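Local coordinates for 2-oxoglutarate carboxylase small subunit (Hydrogenobacter thermophilus, PDB 7KCT), which is the smaller subunit of a carboxylase, built on the biotin carboxylase plan around an ATP-grasp domain that holds adenosine-5'-diphosphate, at residues V229-E234 / I336-Y341; Y277-M282 / T299-E304; A357-T362 / S421-T426. One frame throughout, in Å; residues are numbered along the deposited sequence.

Contact 1 of 3, residues V229-E234 / I336-Y341; sequences VIHLGE and IRFNGY
I336 meets three consecutive residues of the edge strand through all three of its branch carbons. Its CA-CB bond is directed at the strand, and with CG1 beside the backbone N (chi1 -57°) the longer branch reaches I230, where the two CD1 atoms lie 3.9 Å apart. The methyl CG2 lies against backbone and side chain together: it is 3.8 Å from H231 O and 3.9 Å from L232 CD2, the leucine crossing the isoleucine at about a right angle. Two residues on, F338 brings its ring in where the strand carries G233. Because this glycine has no side chain, F338 CE1 comes within 3.4 Å of G233 CA, while the edge of the same ring faces the carbonyl carbon of L232. Further round the rim, F338 CZ is 3.9 Å from H231 CE1, close to the plane of the imidazole. That imidazole is fixed at both nitrogens: G233 N donates to H231 ND1 (3.0 Å) almost exactly in the ring plane, and NE2 is hydrogen-bonded to E261. The rotation of the ring that F338 leans on is thereby set. No hydrogen bond joins the two segments, so the junction is one of apolar packing. Beyond it, N339 is bonded through its backbone O to W400, and Y341 begins strand 341-351. The phenyl group of F338 also touches helices 257-273 and 305-312, so it lies between these two helices and strand 229-236, the outermost strand of the four-stranded antiparallel sheet.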
ATOM      1  N   VAL A 229      23.065  -2.053  18.146  1.00 37.52           N
ATOM      2  CA  VAL A 229      22.869  -1.135  17.028  1.00 33.64           C
ATOM      3  C   VAL A 229      23.045  -1.908  15.726  1.00 45.47           C
ATOM      4  O   VAL A 229      24.021  -2.653  15.566  1.00 41.12           O
ATOM      5  CB  VAL A 229      23.855   0.043  17.086  1.00 37.30           C
ATOM      6  CG1 VAL A 229      23.561   1.054  15.974  1.00 39.77           C
ATOM      7  CG2 VAL A 229      23.862   0.700  18.465  1.00 39.10           C
ATOM      8  N   ILE A 230      22.102  -1.729  14.798  1.00 41.27           N
ATOM      9  CA  ILE A 230      22.187  -2.297  13.458  1.00 33.75           C
ATOM     10  C   ILE A 230      22.043  -1.170  12.436  1.00 36.33           C
ATOM     11  O   ILE A 230      21.623  -0.050  12.751  1.00 32.78           O
ATOM     12  CB  ILE A 230      21.133  -3.392  13.201  1.00 34.62           C
ATOM     13  CG1 ILE A 230      19.715  -2.833  13.301  1.00 36.42           C
ATOM     14  CG2 ILE A 230      21.288  -4.589  14.167  1.00 42.14           C
ATOM     15  CD1 ILE A 230      18.638  -3.856  12.956  1.00 42.31           C
ATOM     16  N   HIS A 231      22.416  -1.468  11.197  1.00 33.73           N
ATOM     17  CA  HIS A 231      22.139  -0.582  10.079  1.00 36.19           C
ATOM     18  C   HIS A 231      21.076  -1.232   9.201  1.00 34.52           C
ATOM     19  O   HIS A 231      20.886  -2.456   9.212  1.00 31.02           O
ATOM     20  CB  HIS A 231      23.411  -0.238   9.265  1.00 36.49           C
ATOM     21  CG  HIS A 231      23.938  -1.365   8.448  1.00 36.23           C
ATOM     22  ND1 HIS A 231      23.360  -1.744   7.258  1.00 37.06           N
ATOM     23  CD2 HIS A 231      25.036  -2.151   8.598  1.00 34.01           C
ATOM     24  CE1 HIS A 231      24.022  -2.763   6.748  1.00 39.55           C
ATOM     25  NE2 HIS A 231      25.062  -3.013   7.528  1.00 38.50           N
ATOM     26  N   LEU A 232      20.317  -0.394   8.510  1.00 35.95           N
ATOM     27  CA  LEU A 232      19.301  -0.872   7.590  1.00 33.23           C
ATOM     28  C   LEU A 232      19.669  -0.455   6.177  1.00 38.21           C
ATOM     29  O   LEU A 232      18.822  -0.078   5.379  1.00 32.56           O
ATOM     30  CB  LEU A 232      17.907  -0.374   7.992  1.00 32.29           C
ATOM     31  CG  LEU A 232      17.436  -0.868   9.372  1.00 35.97           C
ATOM     32  CD1 LEU A 232      16.086  -0.222   9.763  1.00 33.67           C
ATOM     33  CD2 LEU A 232      17.347  -2.421   9.388  1.00 33.80           C
ATOM     34  N   GLY A 233      20.962  -0.544   5.843  1.00 34.01           N
ATOM     35  CA  GLY A 233      21.346  -0.260   4.498  1.00 34.18           C
ATOM     36  C   GLY A 233      21.206   1.213   4.198  1.00 33.96           C
ATOM     37  O   GLY A 233      21.037   2.060   5.074  1.00 33.55           O
ATOM     38  N   GLU A 234      21.316   1.518   2.912  1.00 31.33           N
ATOM     39  CA  GLU A 234      21.429   2.893   2.478  1.00 28.62           C
ATOM     40  C   GLU A 234      20.304   3.274   1.517  1.00 29.09           C
ATOM     41  O   GLU A 234      19.530   2.445   1.044  1.00 32.32           O
ATOM     42  CB  GLU A 234      22.810   3.136   1.845  1.00 38.82           C
ATOM     43  CG  GLU A 234      22.966   2.812   0.390  1.00 37.93           C
ATOM     44  CD  GLU A 234      22.886   1.357   0.073  1.00 34.18           C
ATOM     45  OE1 GLU A 234      23.007   1.067  -1.130  1.00 41.42           O
ATOM     46  OE2 GLU A 234      22.691   0.505   0.974  1.00 36.02           O
ATOM     47  N   ILE A 336      19.210  -8.784   8.657  1.00 43.95           N
ATOM     48  CA  ILE A 336      18.773  -7.667   7.821  1.00 38.14           C
ATOM     49  C   ILE A 336      19.063  -7.995   6.359  1.00 44.20           C
ATOM     50  O   ILE A 336      20.222  -7.988   5.933  1.00 42.99           O
ATOM     51  CB  ILE A 336      19.446  -6.354   8.228  1.00 42.40           C
ATOM     52  CG1 ILE A 336      19.174  -6.050   9.715  1.00 44.85           C
ATOM     53  CG2 ILE A 336      19.017  -5.197   7.281  1.00 38.29           C
ATOM     54  CD1 ILE A 336      17.765  -6.464  10.217  1.00 37.09           C
ATOM     55  N   ARG A 337      18.003  -8.283   5.599  1.00 40.81           N
ATOM     56  CA  ARG A 337      18.054  -8.529   4.163  1.00 42.92           C
ATOM     57  C   ARG A 337      17.567  -7.313   3.375  1.00 47.60           C
ATOM     58  O   ARG A 337      16.763  -6.510   3.852  1.00 41.63           O
ATOM     59  CB  ARG A 337      17.190  -9.731   3.795  1.00 46.48           C
ATOM     60  CG  ARG A 337      17.478 -11.034   4.565  1.00 54.23           C
ATOM     61  CD  ARG A 337      18.403 -11.968   3.814  1.00 64.31           C
ATOM     62  NE  ARG A 337      18.714 -13.165   4.593  1.00 66.46           N
ATOM     63  CZ  ARG A 337      19.697 -13.233   5.488  1.00 70.69           C
ATOM     64  NH1 ARG A 337      20.462 -12.173   5.708  1.00 68.44           N
ATOM     65  NH2 ARG A 337      19.920 -14.355   6.165  1.00 73.91           N
ATOM     66  N   PHE A 338      18.030  -7.210   2.137  1.00 38.00           N
ATOM     67  CA  PHE A 338      17.705  -6.092   1.268  1.00 33.56           C
ATOM     68  C   PHE A 338      17.039  -6.686   0.034  1.00 41.47           C
ATOM     69  O   PHE A 338      17.708  -7.081  -0.925  1.00 44.57           O
ATOM     70  CB  PHE A 338      18.929  -5.325   0.962  1.00 40.99           C
ATOM     71  CG  PHE A 338      19.650  -4.813   2.193  1.00 41.75           C
ATOM     72  CD1 PHE A 338      19.155  -3.725   2.893  1.00 40.35           C
ATOM     73  CD2 PHE A 338      20.834  -5.417   2.635  1.00 44.11           C
ATOM     74  CE1 PHE A 338      19.823  -3.232   4.005  1.00 39.64           C
ATOM     75  CE2 PHE A 338      21.523  -4.922   3.742  1.00 43.29           C
ATOM     76  CZ  PHE A 338      21.004  -3.839   4.439  1.00 43.26           C
ATOM     77  N   ASN A 339      15.707  -6.754   0.079  1.00 35.83           N
ATOM     78  CA  ASN A 339      14.895  -7.449  -0.913  1.00 30.94           C
ATOM     79  C   ASN A 339      14.332  -6.422  -1.881  1.00 37.10           C
ATOM     80  O   ASN A 339      13.477  -5.617  -1.503  1.00 32.49           O
ATOM     81  CB  ASN A 339      13.792  -8.227  -0.189  1.00 39.19           C
ATOM     82  CG  ASN A 339      12.848  -8.957  -1.133  1.00 40.42           C
ATOM     83  OD1 ASN A 339      13.242  -9.429  -2.182  1.00 47.83           O
ATOM     84  ND2 ASN A 339      11.596  -9.102  -0.713  1.00 55.40           N
ATOM     85  N   GLY A 340      14.834  -6.433  -3.121  1.00 34.99           N
ATOM     86  CA  GLY A 340      14.243  -5.632  -4.169  1.00 32.77           C
ATOM     87  C   GLY A 340      14.574  -4.156  -4.074  1.00 29.78           C
ATOM     88  O   GLY A 340      15.582  -3.726  -3.520  1.00 29.53           O
ATOM     89  N   TYR A 341      13.683  -3.360  -4.661  1.00 28.50           N
ATOM     90  CA  TYR A 341      13.918  -1.945  -4.859  1.00 31.11           C
ATOM     91  C   TYR A 341      12.654  -1.164  -4.536  1.00 25.50           C
ATOM     92  O   TYR A 341      11.563  -1.608  -4.871  1.00 25.41           O
ATOM     93  CB  TYR A 341      14.315  -1.665  -6.316  1.00 33.75           C
ATOM     94  CG  TYR A 341      15.659  -2.191  -6.702  1.00 34.58           C
ATOM     95  CD1 TYR A 341      15.804  -3.473  -7.196  1.00 34.07           C
ATOM     96  CD2 TYR A 341      16.795  -1.410  -6.551  1.00 39.30           C
ATOM     97  CE1 TYR A 341      17.051  -3.964  -7.540  1.00 41.98           C
ATOM     98  CE2 TYR A 341      18.050  -1.898  -6.882  1.00 42.21           C
ATOM     99  CZ  TYR A 341      18.172  -3.175  -7.363  1.00 43.52           C
ATOM    100  OH  TYR A 341      19.415  -3.661  -7.698  1.00 62.21           O
TER

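Contact 2 of 3, residues Y277-M282 / T299-E304; sequences YSAGTM and TRIQVE. With ADP (adenosine-5'-diphosphate), chain D.
T281 turns OG1 to the side of its backbone N (chi1 -70°), and Q302 runs extended beyond CG, which brings the hydroxyl and the amide OE1 within 2.9 Å as the two side chains cross at about a right angle. The bond is weak and not settled, since the hydroxyl proton has another acceptor within reach; a water lies 2.9 Å from T281 OG1, and Q302 OE1 also accepts from R235. Nearer the start of strand 278-286, A279 CB meets I301 CD1 at 4.3 Å. R300 leaves the backbone with CG between N and the carbonyl carbon (chi1 52°), then stretches out to the ADP. Its NH1 is shared between I301 O, almost in the guanidinium plane, and ADP O1B, 2.9 Å away, while NH2 reaches ADP O3B, also at 2.9 Å. O1B takes a second bond from V303 N at 2.8 Å. The amide nitrogen of Q302 is bonded to E283, a residue of the magnesium site, and E304 forms salt bridges with K245 and R346, both of which also bind this ADP. The loop after strand 292-298 therefore presents a guanidinium edge and a backbone N-H to the beta-phosphate, which would be expected to offset part of the negative charge on this phosphate.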
ATOM      1  N   TYR A 277      21.031   5.541  20.239  1.00 34.71           N
ATOM      2  CA  TYR A 277      19.907   4.614  20.155  1.00 32.79           C
ATOM      3  C   TYR A 277      18.714   5.350  19.538  1.00 31.48           C
ATOM      4  O   TYR A 277      18.737   6.568  19.352  1.00 31.44           O
ATOM      5  CB  TYR A 277      19.544   3.979  21.533  1.00 25.58           C
ATOM      6  CG  TYR A 277      19.331   4.939  22.702  1.00 32.26           C
ATOM      7  CD1 TYR A 277      18.212   5.758  22.749  1.00 27.39           C
ATOM      8  CD2 TYR A 277      20.213   4.957  23.804  1.00 36.67           C
ATOM      9  CE1 TYR A 277      17.996   6.621  23.811  1.00 33.91           C
ATOM     10  CE2 TYR A 277      20.009   5.836  24.890  1.00 35.39           C
ATOM     11  CZ  TYR A 277      18.894   6.653  24.891  1.00 34.09           C
ATOM     12  OH  TYR A 277      18.660   7.526  25.939  1.00 28.56           O
ATOM     13  N   SER A 278      17.681   4.585  19.200  1.00 28.98           N
ATOM     14  CA  SER A 278      16.528   5.064  18.439  1.00 30.95           C
ATOM     15  C   SER A 278      17.003   5.094  16.988  1.00 34.34           C
ATOM     16  O   SER A 278      18.019   4.464  16.655  1.00 30.45           O
ATOM     17  CB  SER A 278      16.022   6.435  18.872  1.00 30.61           C
ATOM     18  OG  SER A 278      14.746   6.637  18.260  1.00 33.13           O
ATOM     19  N   ALA A 279      16.285   5.814  16.136  1.00 28.16           N
ATOM     20  CA  ALA A 279      16.587   5.914  14.726  1.00 27.65           C
ATOM     21  C   ALA A 279      17.441   7.148  14.479  1.00 27.51           C
ATOM     22  O   ALA A 279      17.313   8.177  15.154  1.00 32.11           O
ATOM     23  CB  ALA A 279      15.310   6.001  13.879  1.00 32.85           C
ATOM     24  N   GLY A 280      18.328   7.033  13.517  1.00 29.39           N
ATOM     25  CA  GLY A 280      19.147   8.153  13.095  1.00 27.50           C
ATOM     26  C   GLY A 280      19.721   7.821  11.741  1.00 27.29           C
ATOM     27  O   GLY A 280      19.675   6.677  11.300  1.00 27.10           O
ATOM     28  N   THR A 281      20.226   8.838  11.063  1.00 31.11           N
ATOM     29  CA  THR A 281      20.755   8.672   9.722  1.00 32.73           C
ATOM     30  C   THR A 281      22.102   9.362   9.609  1.00 27.71           C
ATOM     31  O   THR A 281      22.239  10.496  10.060  1.00 32.67           O
ATOM     32  CB  THR A 281      19.783   9.268   8.670  1.00 34.93           C
ATOM     33  OG1 THR A 281      18.615   8.440   8.607  1.00 34.31           O
ATOM     34  CG2 THR A 281      20.478   9.365   7.305  1.00 37.13           C
ATOM     35  N   MET A 282      23.066   8.714   8.946  1.00 31.00           N
ATOM     36  CA  MET A 282      24.360   9.317   8.605  1.00 30.30           C
ATOM     37  C   MET A 282      24.417   9.593   7.109  1.00 27.48           C
ATOM     38  O   MET A 282      24.202   8.684   6.314  1.00 31.35           O
ATOM     39  CB  MET A 282      25.484   8.404   9.044  1.00 37.58           C
ATOM     40  CG  MET A 282      25.436   8.240  10.544  1.00 45.88           C
ATOM     41  SD  MET A 282      27.059   7.699  10.854  1.00 70.41           S
ATOM     42  CE  MET A 282      26.835   6.627  12.264  1.00 59.26           C
ATOM     43  N   THR A 299      19.724  13.182  13.721  1.00 32.52           N
ATOM     44  CA  THR A 299      19.440  12.397  14.922  1.00 30.10           C
ATOM     45  C   THR A 299      17.925  12.311  15.156  1.00 32.00           C
ATOM     46  O   THR A 299      17.390  12.808  16.153  1.00 27.56           O
ATOM     47  CB  THR A 299      20.143  13.008  16.133  1.00 26.92           C
ATOM     48  OG1 THR A 299      19.709  14.358  16.296  1.00 30.29           O
ATOM     49  CG2 THR A 299      21.653  12.998  15.939  1.00 35.44           C
ATOM     50  N   ARG A 300      17.241  11.701  14.188  1.00 28.25           N
ATOM     51  CA  ARG A 300      15.777  11.679  14.135  1.00 31.61           C
ATOM     52  C   ARG A 300      15.362  10.778  12.978  1.00 25.98           C
ATOM     53  O   ARG A 300      16.189  10.357  12.161  1.00 30.47           O
ATOM     54  CB  ARG A 300      15.213  13.088  13.969  1.00 27.22           C
ATOM     55  CG  ARG A 300      15.830  13.885  12.780  1.00 29.76           C
ATOM     56  CD  ARG A 300      14.909  14.966  12.243  1.00 31.30           C
ATOM     57  NE  ARG A 300      15.462  15.754  11.135  1.00 30.26           N
ATOM     58  CZ  ARG A 300      15.383  15.432   9.840  1.00 41.06           C
ATOM     59  NH1 ARG A 300      14.771  14.309   9.442  1.00 29.42           N
ATOM     60  NH2 ARG A 300      15.920  16.259   8.934  1.00 37.71           N
ATOM     61  N   ILE A 301      14.067  10.465  12.926  1.00 31.72           N
ATOM     62  CA  ILE A 301      13.505   9.835  11.734  1.00 26.02           C
ATOM     63  C   ILE A 301      13.595  10.835  10.585  1.00 25.57           C
ATOM     64  O   ILE A 301      13.569  12.049  10.796  1.00 27.41           O
ATOM     65  CB  ILE A 301      12.044   9.417  11.987  1.00 27.77           C
ATOM     66  CG1 ILE A 301      11.589   8.385  10.963  1.00 32.12           C
ATOM     67  CG2 ILE A 301      11.109  10.651  11.983  1.00 25.78           C
ATOM     68  CD1 ILE A 301      12.123   6.987  11.176  1.00 33.24           C
ATOM     69  N   GLN A 302      13.728  10.336   9.368  1.00 28.30           N
ATOM     70  CA  GLN A 302      13.663  11.176   8.180  1.00 30.03           C
ATOM     71  C   GLN A 302      12.406  10.912   7.349  1.00 28.52           C
ATOM     72  O   GLN A 302      11.848   9.816   7.356  1.00 26.38           O
ATOM     73  CB  GLN A 302      14.881  10.914   7.290  1.00 34.41           C
ATOM     74  CG  GLN A 302      16.196  11.251   7.898  1.00 36.87           C
ATOM     75  CD  GLN A 302      17.315  11.041   6.899  1.00 39.49           C
ATOM     76  OE1 GLN A 302      17.520   9.932   6.417  1.00 35.11           O
ATOM     77  NE2 GLN A 302      17.993  12.116   6.536  1.00 41.37           N
ATOM     78  N   VAL A 303      12.058  11.905   6.531  1.00 30.99           N
ATOM     79  CA  VAL A 303      10.923  11.812   5.617  1.00 29.02           C
ATOM     80  C   VAL A 303      10.913  10.501   4.849  1.00 29.24           C
ATOM     81  O   VAL A 303       9.881   9.823   4.754  1.00 28.41           O
ATOM     82  CB  VAL A 303      10.967  13.021   4.657  1.00 33.16           C
ATOM     83  CG1 VAL A 303       9.971  12.884   3.483  1.00 32.83           C
ATOM     84  CG2 VAL A 303      10.654  14.309   5.434  1.00 33.54           C
ATOM     85  N   GLU A 304      12.069  10.096   4.337  1.00 25.64           N
ATOM     86  CA  GLU A 304      12.195   9.019   3.377  1.00 26.82           C
ATOM     87  C   GLU A 304      12.423   7.649   4.006  1.00 29.99           C
ATOM     88  O   GLU A 304      12.751   6.683   3.280  1.00 26.42           O
ATOM     89  CB  GLU A 304      13.335   9.372   2.393  1.00 31.83           C
ATOM     90  CG  GLU A 304      14.752   9.540   3.045  1.00 35.51           C
ATOM     91  CD  GLU A 304      15.151  10.982   3.478  1.00 40.14           C
ATOM     92  OE1 GLU A 304      14.294  11.860   3.700  1.00 37.38           O
ATOM     93  OE2 GLU A 304      16.377  11.264   3.583  1.00 47.10           O
TER
HETATM   94  PB  ADP D 502      14.769  14.735   5.649  1.00 42.56           P
HETATM   95  O1B ADP D 502      13.884  14.076   6.690  1.00 35.08           O
HETATM   96  O2B ADP D 502      15.473  13.928   4.581  1.00 41.42           O
HETATM   97  O3B ADP D 502      15.543  15.923   6.126  1.00 49.52           O
HETATM   98  PA  ADP D 502      13.657  17.239   4.620  1.00 49.22           P
HETATM   99  O1A ADP D 502      12.548  17.988   3.963  1.00 47.01           O
HETATM  100  O2A ADP D 502      15.061  17.793   4.781  1.00 47.96           O
HETATM  101  O3A ADP D 502      13.675  15.659   4.474  1.00 46.16           O
HETATM  102  O5' ADP D 502      13.093  17.558   6.483  1.00 49.08           O
HETATM  103  C5' ADP D 502      11.630  17.822   6.576  1.00 43.92           C
HETATM  104  C4' ADP D 502      11.281  18.952   7.433  1.00 45.69           C
HETATM  105  O4' ADP D 502      12.202  19.246   8.461  1.00 43.01           O
HETATM  106  C3' ADP D 502      11.249  20.186   6.359  1.00 51.45           C
HETATM  107  O3' ADP D 502      10.250  20.994   6.685  1.00 52.12           O
HETATM  108  C2' ADP D 502      12.693  20.737   6.682  1.00 55.86           C
HETATM  109  O2' ADP D 502      12.774  22.076   6.532  1.00 53.10           O
HETATM  110  C1' ADP D 502      12.638  20.503   8.222  1.00 42.86           C
HETATM  111  N9  ADP D 502      13.997  20.370   8.890  1.00 48.18           N
HETATM  112  C8  ADP D 502      15.085  19.530   8.547  1.00 50.27           C
HETATM  113  N7  ADP D 502      16.163  19.691   9.358  1.00 47.75           N
HETATM  114  C5  ADP D 502      15.749  20.629  10.279  1.00 49.88           C
HETATM  115  C6  ADP D 502      16.426  21.207  11.370  1.00 51.48           C
HETATM  116  N6  ADP D 502      17.721  20.835  11.672  1.00 55.68           N
HETATM  117  N1  ADP D 502      15.799  22.145  12.153  1.00 45.18           N
HETATM  118  C2  ADP D 502      14.512  22.472  11.756  1.00 41.46           C
HETATM  119  N3  ADP D 502      13.740  22.010  10.740  1.00 44.39           N
HETATM  120  C4  ADP D 502      14.408  21.064  10.013  1.00 45.20           C
HETATM  121  O   HOH W   1      16.779   8.478  10.787  1.00 34.49           O

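Contact 3 of 3, residues A357-T362 / S421-T426; sequences APSIGT and SGVKTT
S359 and V423 point at each other's segments, with K424 alongside. The serine hydroxyl, swung anti to its own N (chi1 -175°), lies against the backbone of 423-424: K424 N donates to S359 OG over 2.8 Å at an angle of 158°. The same oxygen is 3.6 Å from V423 CB and 3.5 Å from K424 CB, so it is flanked by carbon while it accepts the bond. V423 answers from the other segment. Its CG1 methyl reaches back across the gap to S359 O at 3.6 Å and to G361 CA at 3.7 Å, a close approach that the glycine permits by having no side chain. Past the valine the contact becomes one of backbone alone: G422 CA makes a CH...O contact with T362 O (3.4 Å), and a water links T362 N, from which it accepts, to G422 O, to which it donates at 2.8 Å. Several of these residues are exposed, and the contact lies at the surface of the biotin carboxylase C-terminal domain. Strand 357-362 pairs with strands 341-351 and 385-386, and the lysine chain bends away to a salt bridge with D351 near the end of the first of these. Segment 421-426 follows the short strand 419-420; T425 OG1 caps I427 N at the start of helix 427-435, while T426 OG1 bonds to the backbone of R346 and N348, joining the helix entry to strand 341-351.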
ATOM      1  N   ALA A 357       8.181  27.351  -6.513  1.00 34.66           N
ATOM      2  CA  ALA A 357       7.546  28.231  -5.557  1.00 42.51           C
ATOM      3  C   ALA A 357       6.324  27.539  -4.959  1.00 39.97           C
ATOM      4  O   ALA A 357       5.569  26.894  -5.690  1.00 38.34           O
ATOM      5  CB  ALA A 357       7.113  29.520  -6.246  1.00 42.59           C
ATOM      6  N   PRO A 358       6.093  27.666  -3.653  1.00 41.55           N
ATOM      7  CA  PRO A 358       4.905  27.025  -3.051  1.00 40.45           C
ATOM      8  C   PRO A 358       3.585  27.468  -3.685  1.00 41.51           C
ATOM      9  O   PRO A 358       3.408  28.628  -4.076  1.00 41.32           O
ATOM     10  CB  PRO A 358       4.978  27.436  -1.569  1.00 42.81           C
ATOM     11  CG  PRO A 358       6.216  28.364  -1.436  1.00 47.38           C
ATOM     12  CD  PRO A 358       7.049  28.174  -2.650  1.00 38.60           C
ATOM     13  N   SER A 359       2.639  26.513  -3.783  1.00 31.04           N
ATOM     14  CA  SER A 359       1.341  26.710  -4.450  1.00 33.30           C
ATOM     15  C   SER A 359       0.277  26.687  -3.355  1.00 42.71           C
ATOM     16  O   SER A 359      -0.051  25.615  -2.821  1.00 34.36           O
ATOM     17  CB  SER A 359       1.097  25.641  -5.525  1.00 31.48           C
ATOM     18  OG  SER A 359      -0.089  25.859  -6.281  1.00 32.47           O
ATOM     19  N   ILE A 360      -0.249  27.878  -3.030  1.00 28.76           N
ATOM     20  CA  ILE A 360      -1.087  28.123  -1.865  1.00 31.24           C
ATOM     21  C   ILE A 360      -2.542  28.133  -2.324  1.00 34.09           C
ATOM     22  O   ILE A 360      -2.896  28.874  -3.245  1.00 36.22           O
ATOM     23  CB  ILE A 360      -0.718  29.469  -1.202  1.00 33.12           C
ATOM     24  CG1 ILE A 360       0.800  29.590  -0.952  1.00 39.05           C
ATOM     25  CG2 ILE A 360      -1.564  29.697   0.012  1.00 34.61           C
ATOM     26  CD1 ILE A 360       1.454  28.583  -0.025  1.00 37.46           C
ATOM     27  N   GLY A 361      -3.392  27.367  -1.650  1.00 30.33           N
ATOM     28  CA  GLY A 361      -4.716  27.079  -2.174  1.00 32.32           C
ATOM     29  C   GLY A 361      -5.352  25.883  -1.461  1.00 34.81           C
ATOM     30  O   GLY A 361      -4.951  25.509  -0.360  1.00 33.24           O
ATOM     31  N   THR A 362      -6.391  25.346  -2.099  1.00 31.54           N
ATOM     32  CA  THR A 362      -7.250  24.322  -1.508  1.00 34.41           C
ATOM     33  C   THR A 362      -7.411  23.154  -2.482  1.00 28.57           C
ATOM     34  O   THR A 362      -7.697  23.346  -3.665  1.00 30.27           O
ATOM     35  CB  THR A 362      -8.634  24.904  -1.165  1.00 38.26           C
ATOM     36  OG1 THR A 362      -8.466  26.002  -0.255  1.00 43.27           O
ATOM     37  CG2 THR A 362      -9.566  23.787  -0.520  1.00 32.48           C
ATOM     38  N   SER A 421      -6.189  18.373  -7.932  1.00 25.82           N
ATOM     39  CA  SER A 421      -6.413  19.673  -8.548  1.00 34.39           C
ATOM     40  C   SER A 421      -6.608  20.711  -7.453  1.00 33.91           C
ATOM     41  O   SER A 421      -6.931  20.418  -6.289  1.00 28.30           O
ATOM     42  CB  SER A 421      -7.631  19.694  -9.510  1.00 28.84           C
ATOM     43  OG  SER A 421      -8.797  19.716  -8.751  1.00 33.91           O
ATOM     44  N   GLY A 422      -6.486  21.954  -7.847  1.00 30.88           N
ATOM     45  CA  GLY A 422      -6.659  23.042  -6.930  1.00 35.32           C
ATOM     46  C   GLY A 422      -5.385  23.774  -6.634  1.00 36.52           C
ATOM     47  O   GLY A 422      -5.421  24.922  -6.323  1.00 33.47           O
ATOM     48  N   VAL A 423      -4.271  23.076  -6.711  1.00 29.31           N
ATOM     49  CA  VAL A 423      -2.965  23.644  -6.503  1.00 30.69           C
ATOM     50  C   VAL A 423      -1.998  22.977  -7.454  1.00 29.21           C
ATOM     51  O   VAL A 423      -2.231  21.900  -7.899  1.00 33.20           O
ATOM     52  CB  VAL A 423      -2.456  23.431  -5.072  1.00 28.13           C
ATOM     53  CG1 VAL A 423      -3.199  24.287  -4.088  1.00 34.95           C
ATOM     54  CG2 VAL A 423      -2.533  21.989  -4.677  1.00 27.39           C
ATOM     55  N   LYS A 424      -0.909  23.627  -7.750  1.00 25.64           N
ATOM     56  CA  LYS A 424       0.089  23.044  -8.591  1.00 27.96           C
ATOM     57  C   LYS A 424       0.888  22.065  -7.748  1.00 27.92           C
ATOM     58  O   LYS A 424       1.052  22.266  -6.590  1.00 28.41           O
ATOM     59  CB  LYS A 424       1.018  24.125  -9.092  1.00 30.00           C
ATOM     60  CG  LYS A 424       0.857  24.484 -10.531  1.00 30.00           C
ATOM     61  CD  LYS A 424      -0.333  25.353 -10.771  1.00 30.00           C
ATOM     62  CE  LYS A 424      -0.278  25.968 -12.161  1.00 30.00           C
ATOM     63  NZ  LYS A 424       0.312  27.324 -12.078  1.00 30.00           N
ATOM     64  N   THR A 425       1.373  20.991  -8.332  1.00 31.13           N
ATOM     65  CA  THR A 425       2.169  20.033  -7.580  1.00 27.37           C
ATOM     66  C   THR A 425       3.401  19.571  -8.365  1.00 22.78           C
ATOM     67  O   THR A 425       3.505  19.829  -9.515  1.00 30.27           O
ATOM     68  CB  THR A 425       1.337  18.756  -7.141  1.00 25.98           C
ATOM     69  OG1 THR A 425       1.208  17.860  -8.220  1.00 28.82           O
ATOM     70  CG2 THR A 425       0.015  19.035  -6.543  1.00 31.26           C
ATOM     71  N   THR A 426       4.227  18.697  -7.777  1.00 24.04           N
ATOM     72  CA  THR A 426       5.367  18.100  -8.451  1.00 27.43           C
ATOM     73  C   THR A 426       5.011  16.890  -9.299  1.00 25.56           C
ATOM     74  O   THR A 426       5.919  16.323  -9.922  1.00 27.94           O
ATOM     75  CB  THR A 426       6.419  17.657  -7.440  1.00 29.38           C
ATOM     76  OG1 THR A 426       5.760  16.872  -6.446  1.00 29.10           O
ATOM     77  CG2 THR A 426       7.061  18.838  -6.772  1.00 31.71           C
TER
HETATM   78  O   HOH W   2      -7.035  26.441  -4.674  1.00 41.93           O

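From the N terminus, contact 1 opens first, on strand 229-236, and closes only at 336-341, a loop of about a hundred residues. Within that span contact 2 opens and closes over a much shorter interval, made largely of the hairpin 278-286/292-298. Both reach the same four-stranded antiparallel sheet; their centres are about 14 Å apart and the two contacts do not touch. Contact 3 comes after both in series, with its centre about 35 Å from that of contact 1 and 29 Å from that of contact 2. It ties a strand of the seven-stranded sheet to the approach of helix 427-435, whereas contact 1 joins the four-stranded sheet to the segment leading into strand 341-351.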